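PDB 2BE7: aspartate Carbamoyltransferase Regulatory Chain from Moritella profunda, which forms the regulatory part of aspartate carbamoyltransferase, probably binding nucleotide effectors in one domain and contacting the catalytic chains through a zinc-bearing domain. Local coordinates for residues A70-L75 against L96-V102; C108-I114 against C137-K142. One frame throughout, in Å; residues are numbered along the deposited sequence.

Interaction 1 of 2, residues A70-L75 against L96-V102; sequences ANQLAL and LTLPNEV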
# COMPACT_ATOMS: atom_id res chain seq x y z
N ALA D 70 -19.80 -41.30 28.28
CA ALA D 70 -19.13 -40.99 29.54
C ALA D 70 -17.62 -40.87 29.36
O ALA D 70 -16.96 -40.08 30.04
CB ALA D 70 -19.45 -42.06 30.59
N ASN D 71 -17.08 -41.67 28.45
CA ASN D 71 -15.65 -41.66 28.15
C ASN D 71 -15.12 -40.32 27.62
O ASN D 71 -13.92 -40.06 27.72
CB ASN D 71 -15.29 -42.79 27.17
CG ASN D 71 -14.95 -44.09 27.89
OD1 ASN D 71 -15.58 -44.46 28.88
ND2 ASN D 71 -13.92 -44.79 27.39
N GLN D 72 -15.99 -39.48 27.06
CA GLN D 72 -15.59 -38.12 26.65
C GLN D 72 -15.14 -37.28 27.85
O GLN D 72 -14.25 -36.44 27.73
CB GLN D 72 -16.73 -37.41 25.93
CG GLN D 72 -17.00 -37.95 24.53
CD GLN D 72 -15.92 -37.56 23.53
OE1 GLN D 72 -16.15 -36.75 22.63
NE2 GLN D 72 -14.74 -38.14 23.68
N LEU D 73 -15.74 -37.56 29.01
CA LEU D 73 -15.44 -36.86 30.26
C LEU D 73 -14.04 -37.16 30.79
O LEU D 73 -13.51 -36.41 31.60
CB LEU D 73 -16.46 -37.25 31.33
CG LEU D 73 -17.96 -37.14 31.00
CD1 LEU D 73 -18.80 -37.57 32.21
CD2 LEU D 73 -18.32 -35.73 30.57
N ALA D 74 -13.46 -38.27 30.34
CA ALA D 74 -12.17 -38.76 30.84
C ALA D 74 -11.01 -37.76 30.79
O ALA D 74 -9.98 -37.97 31.43
CB ALA D 74 -11.78 -40.04 30.08
N LEU D 75 -11.16 -36.69 30.02
CA LEU D 75 -10.10 -35.69 29.89
C LEU D 75 -10.23 -34.54 30.91
O LEU D 75 -9.23 -33.95 31.31
CB LEU D 75 -10.06 -35.17 28.45
CG LEU D 75 -9.32 -36.13 27.51
CD1 LEU D 75 -9.93 -36.13 26.12
CD2 LEU D 75 -7.82 -35.80 27.47
N LEU D 96 -13.92 -44.81 33.46
CA LEU D 96 -13.49 -44.15 32.24
C LEU D 96 -12.11 -44.59 31.78
O LEU D 96 -11.18 -44.72 32.59
CB LEU D 96 -13.49 -42.64 32.43
CG LEU D 96 -14.73 -42.03 33.10
CD1 LEU D 96 -14.61 -40.51 33.12
CD2 LEU D 96 -16.01 -42.47 32.41
N THR D 97 -11.99 -44.85 30.48
CA THR D 97 -10.70 -44.87 29.79
C THR D 97 -10.74 -43.74 28.77
O THR D 97 -11.81 -43.32 28.32
CB THR D 97 -10.43 -46.18 29.03
OG1 THR D 97 -10.85 -47.30 29.81
CG2 THR D 97 -8.94 -46.33 28.70
N LEU D 98 -9.56 -43.26 28.40
CA LEU D 98 -9.42 -42.27 27.35
C LEU D 98 -10.08 -42.79 26.06
O LEU D 98 -9.86 -43.94 25.69
CB LEU D 98 -7.93 -41.97 27.11
CG LEU D 98 -7.48 -40.51 27.08
CD1 LEU D 98 -7.99 -39.72 28.28
CD2 LEU D 98 -5.97 -40.45 27.02
N PRO D 99 -10.91 -41.96 25.39
CA PRO D 99 -11.51 -42.40 24.14
C PRO D 99 -10.53 -42.23 22.99
O PRO D 99 -9.41 -41.77 23.20
CB PRO D 99 -12.70 -41.46 23.97
CG PRO D 99 -12.25 -40.20 24.60
CD PRO D 99 -11.30 -40.58 25.72
N ASN D 100 -10.93 -42.60 21.79
CA ASN D 100 -10.08 -42.39 20.63
C ASN D 100 -10.15 -40.94 20.12
O ASN D 100 -9.20 -40.44 19.52
CB ASN D 100 -10.41 -43.40 19.52
CG ASN D 100 -9.84 -44.80 19.79
OD1 ASN D 100 -9.11 -45.02 20.75
ND2 ASN D 100 -10.17 -45.75 18.92
N GLU D 101 -11.26 -40.25 20.41
CA GLU D 101 -11.55 -38.96 19.79
C GLU D 101 -12.45 -38.07 20.66
O GLU D 101 -13.43 -38.54 21.21
CB GLU D 101 -12.23 -39.22 18.45
CG GLU D 101 -11.55 -38.56 17.27
CD GLU D 101 -12.02 -39.12 15.93
OE1 GLU D 101 -12.88 -40.04 15.93
OE2 GLU D 101 -11.55 -38.62 14.88
N VAL D 102 -12.11 -36.78 20.74
CA VAL D 102 -12.87 -35.78 21.50
C VAL D 102 -13.60 -34.81 20.57
O VAL D 102 -12.95 -33.94 20.00
CB VAL D 102 -11.94 -34.90 22.37
CG1 VAL D 102 -12.68 -34.35 23.57
CG2 VAL D 102 -10.74 -35.66 22.83
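Two side-chain amides, those of Asn-71 and Gln-72, meet the 96-102 segment in different ways, at the junction between the allosteric and zinc domains. One face of the Asn-71 amide is covered by the backbone of Leu-96 and Thr-97. Thr-97 O lies above ND2 and well out of the amide plane, a poor direction for an N-H donor, and the close approach is not a hydrogen bond. The Gln-72 amide instead presents its nitrogen end: NE2 donates to Glu-101 O over 2.8 Å, with an N-H...O angle of 135° and the acceptor 30° out of the amide plane. Pro-99 CG meets the same nitrogen nearly in the plane of the amide, not over a face, and the ring crosses the glutamine chain at about a right angle. At the other end of the amide OE1 is bonded to Glu-103 N, so two backbone groups fix its rotation.

The connection that leaves the five-stranded allosteric sheet after strand 89-94 runs along one side of the residues following helix 67-70 and enters the zinc domain as strand 101-102.

Apolar contacts fill the rest. Leu-96 holds CG beside its backbone N (chi1 -46°), which turns its two methyls toward residues 70-75: CD2 lies 3.9 Å from Ala-70 CB, and CD1 rests near the backbone of Ala-74. Ala-74 CB points into the connection, 3.9 Å from Leu-96 CB and 4.2 Å from Leu-98 CD1. Ile-126 of strand 124-129 touches Leu-75, Leu-98, Pro-99 and Val-102, bringing the zinc domain's sheet to the junction. Leu-75 crosses Leu-98 at about a right angle, its CG 3.9 Å from Leu-98 CD1, and meets Val-102 tip to tip, its CD1 facing Val-102 CG2.

Interaction 2 of 2, residues C108-I114 against C137-K142; sequences CPNSNCI and CKYCEK. With ZN (zinc ion), chain J.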
# COMPACT_ATOMS: atom_id res chain seq x y z
N CYS D 108 -8.70 -25.62 19.44
CA CYS D 108 -7.33 -25.94 19.03
C CYS D 108 -6.31 -24.93 19.58
O CYS D 108 -6.50 -23.72 19.46
CB CYS D 108 -7.26 -25.97 17.51
SG CYS D 108 -5.75 -26.61 16.90
N PRO D 109 -5.24 -25.42 20.22
CA PRO D 109 -4.17 -24.51 20.64
C PRO D 109 -3.47 -23.76 19.50
O PRO D 109 -2.82 -22.75 19.79
CB PRO D 109 -3.18 -25.42 21.35
CG PRO D 109 -3.97 -26.62 21.74
CD PRO D 109 -4.99 -26.80 20.67
N ASN D 110 -3.59 -24.25 18.26
CA ASN D 110 -2.99 -23.59 17.08
C ASN D 110 -3.81 -22.38 16.67
O ASN D 110 -4.94 -22.55 16.22
CB ASN D 110 -2.86 -24.60 15.92
CG ASN D 110 -2.54 -23.95 14.54
OD1 ASN D 110 -2.15 -22.79 14.44
ND2 ASN D 110 -2.72 -24.73 13.46
N SER D 111 -3.27 -21.17 16.80
CA SER D 111 -4.08 -19.96 16.56
C SER D 111 -4.48 -19.78 15.09
O SER D 111 -5.50 -19.17 14.78
CB SER D 111 -3.39 -18.69 17.06
OG SER D 111 -2.04 -18.67 16.65
N ASN D 112 -3.68 -20.34 14.19
CA ASN D 112 -3.90 -20.19 12.77
C ASN D 112 -4.91 -21.22 12.23
O ASN D 112 -5.28 -21.21 11.03
CB ASN D 112 -2.56 -20.37 12.06
CG ASN D 112 -2.61 -19.94 10.64
OD1 ASN D 112 -3.03 -18.81 10.36
ND2 ASN D 112 -2.21 -20.83 9.71
N CYS D 113 -5.33 -22.12 13.11
CA CYS D 113 -6.15 -23.26 12.73
C CYS D 113 -7.45 -22.76 12.14
O CYS D 113 -8.10 -21.92 12.72
CB CYS D 113 -6.39 -24.12 13.97
SG CYS D 113 -7.40 -25.54 13.73
N ILE D 114 -7.82 -23.27 10.97
CA ILE D 114 -9.06 -22.84 10.32
C ILE D 114 -10.30 -22.96 11.22
O ILE D 114 -11.36 -22.42 10.94
CB ILE D 114 -9.35 -23.65 9.03
CG1 ILE D 114 -10.43 -22.97 8.16
CG2 ILE D 114 -9.80 -25.09 9.38
CD1 ILE D 114 -10.15 -21.50 7.83
N CYS D 137 -5.09 -32.62 16.29
CA CYS D 137 -6.26 -31.92 15.75
C CYS D 137 -6.67 -32.44 14.37
O CYS D 137 -5.87 -32.52 13.46
CB CYS D 137 -5.94 -30.43 15.67
SG CYS D 137 -7.14 -29.49 14.78
N LYS D 138 -7.94 -32.79 14.25
CA LYS D 138 -8.51 -33.28 12.99
C LYS D 138 -8.30 -32.32 11.82
O LYS D 138 -8.03 -32.74 10.71
CB LYS D 138 -10.00 -33.53 13.21
CG LYS D 138 -10.82 -33.94 11.99
CD LYS D 138 -12.31 -33.72 12.29
CE LYS D 138 -13.22 -34.05 11.12
NZ LYS D 138 -14.17 -32.92 10.93
N TYR D 139 -8.42 -31.02 12.07
CA TYR D 139 -8.27 -30.03 11.01
C TYR D 139 -6.79 -29.69 10.72
O TYR D 139 -6.26 -30.16 9.73
CB TYR D 139 -9.13 -28.80 11.31
CG TYR D 139 -10.60 -29.12 11.26
CD1 TYR D 139 -11.28 -29.07 10.06
CD2 TYR D 139 -11.29 -29.51 12.39
CE1 TYR D 139 -12.63 -29.38 9.99
CE2 TYR D 139 -12.63 -29.82 12.33
CZ TYR D 139 -13.30 -29.76 11.12
OH TYR D 139 -14.63 -30.08 11.02
N CYS D 140 -6.13 -28.92 11.58
CA CYS D 140 -4.73 -28.51 11.32
C CYS D 140 -3.68 -29.61 11.40
O CYS D 140 -2.52 -29.38 11.03
CB CYS D 140 -4.30 -27.39 12.26
SG CYS D 140 -4.17 -27.85 13.97
N GLU D 141 -4.05 -30.78 11.91
CA GLU D 141 -3.18 -31.95 11.99
C GLU D 141 -1.93 -31.79 12.88
O GLU D 141 -1.03 -32.65 12.89
CB GLU D 141 -2.83 -32.44 10.58
CG GLU D 141 -3.99 -33.16 9.94
CD GLU D 141 -3.71 -33.60 8.52
OE1 GLU D 141 -4.21 -32.94 7.58
OE2 GLU D 141 -2.98 -34.61 8.36
N LYS D 142 -1.92 -30.73 13.68
CA LYS D 142 -0.86 -30.53 14.67
C LYS D 142 -1.20 -31.30 15.94
O LYS D 142 -2.37 -31.57 16.22
CB LYS D 142 -0.68 -29.04 14.93
CG LYS D 142 -0.45 -28.26 13.66
CD LYS D 142 0.45 -27.04 13.83
CE LYS D 142 0.95 -26.57 12.46
NZ LYS D 142 1.64 -27.66 11.68
ZN ZN J . -6.22 -27.28 14.85
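Cys-108 and Cys-113 face Cys-137 and Cys-140 across one zinc ion, a four-cysteine site. The four SG atoms bind at 2.2 to 2.4 Å, and those of Cys-108 and Cys-140 stand 3.6 Å apart. Cys-108, Cys-113 and Cys-137 carry sulfur anti to the backbone N, whereas Cys-140 swings SG between N and the carbonyl carbon (chi1 68°), which sets it toward the metal.

Asn-110 lies beside this cluster with its amide directed at Cys-140. Its ND2 donates to Cys-140 SG at 3.5 Å, nearly straight (171°), with the sulfur in the amide plane. Its OD1 accepts from Asn-112 N in an Asx turn, the donor standing 50° out of the carbonyl plane. Asn-110 N also bonds Cys-108 SG. Such N-H donors probably temper the negative charge of the thiolates. Shortened to an alanine here, the side chain would lose both its amide contacts, and Cys-140 SG would probably be left without its side-chain donor and the 110-112 turn without its Asx bond. ND2 also bonds an acidic side chain of the chain of another protein, presumably a catalytic chain.

Farther out, Ile-114 CG2 packs 4.2 Å from Tyr-139 CB. Phe-144 of strand 143-145 covers Cys-108 and Asn-110, while Phe-124 of strand 124-129 lies against Cys-137, where strand 132-137 ends.

In the fold
The two interactions follow in series along the chain: interaction 1 closes at Val-102 before interaction 2 opens at Cys-108. Their centres lie about 20 Å apart and their nearest atoms about 6 Å, without touching. Interaction 1 sits near the middle of the chain, between the allosteric domain with its five-stranded sheet and the zinc domain; interaction 2 lies far out in the zinc domain. The four-stranded sheet links them, with strand 101-102 at one border and strand 143-145 at the other, next to the metal loops. Interaction 1 thus joins the presumed effector-binding domain to the zinc domain, whose metal loops border chains of other proteins.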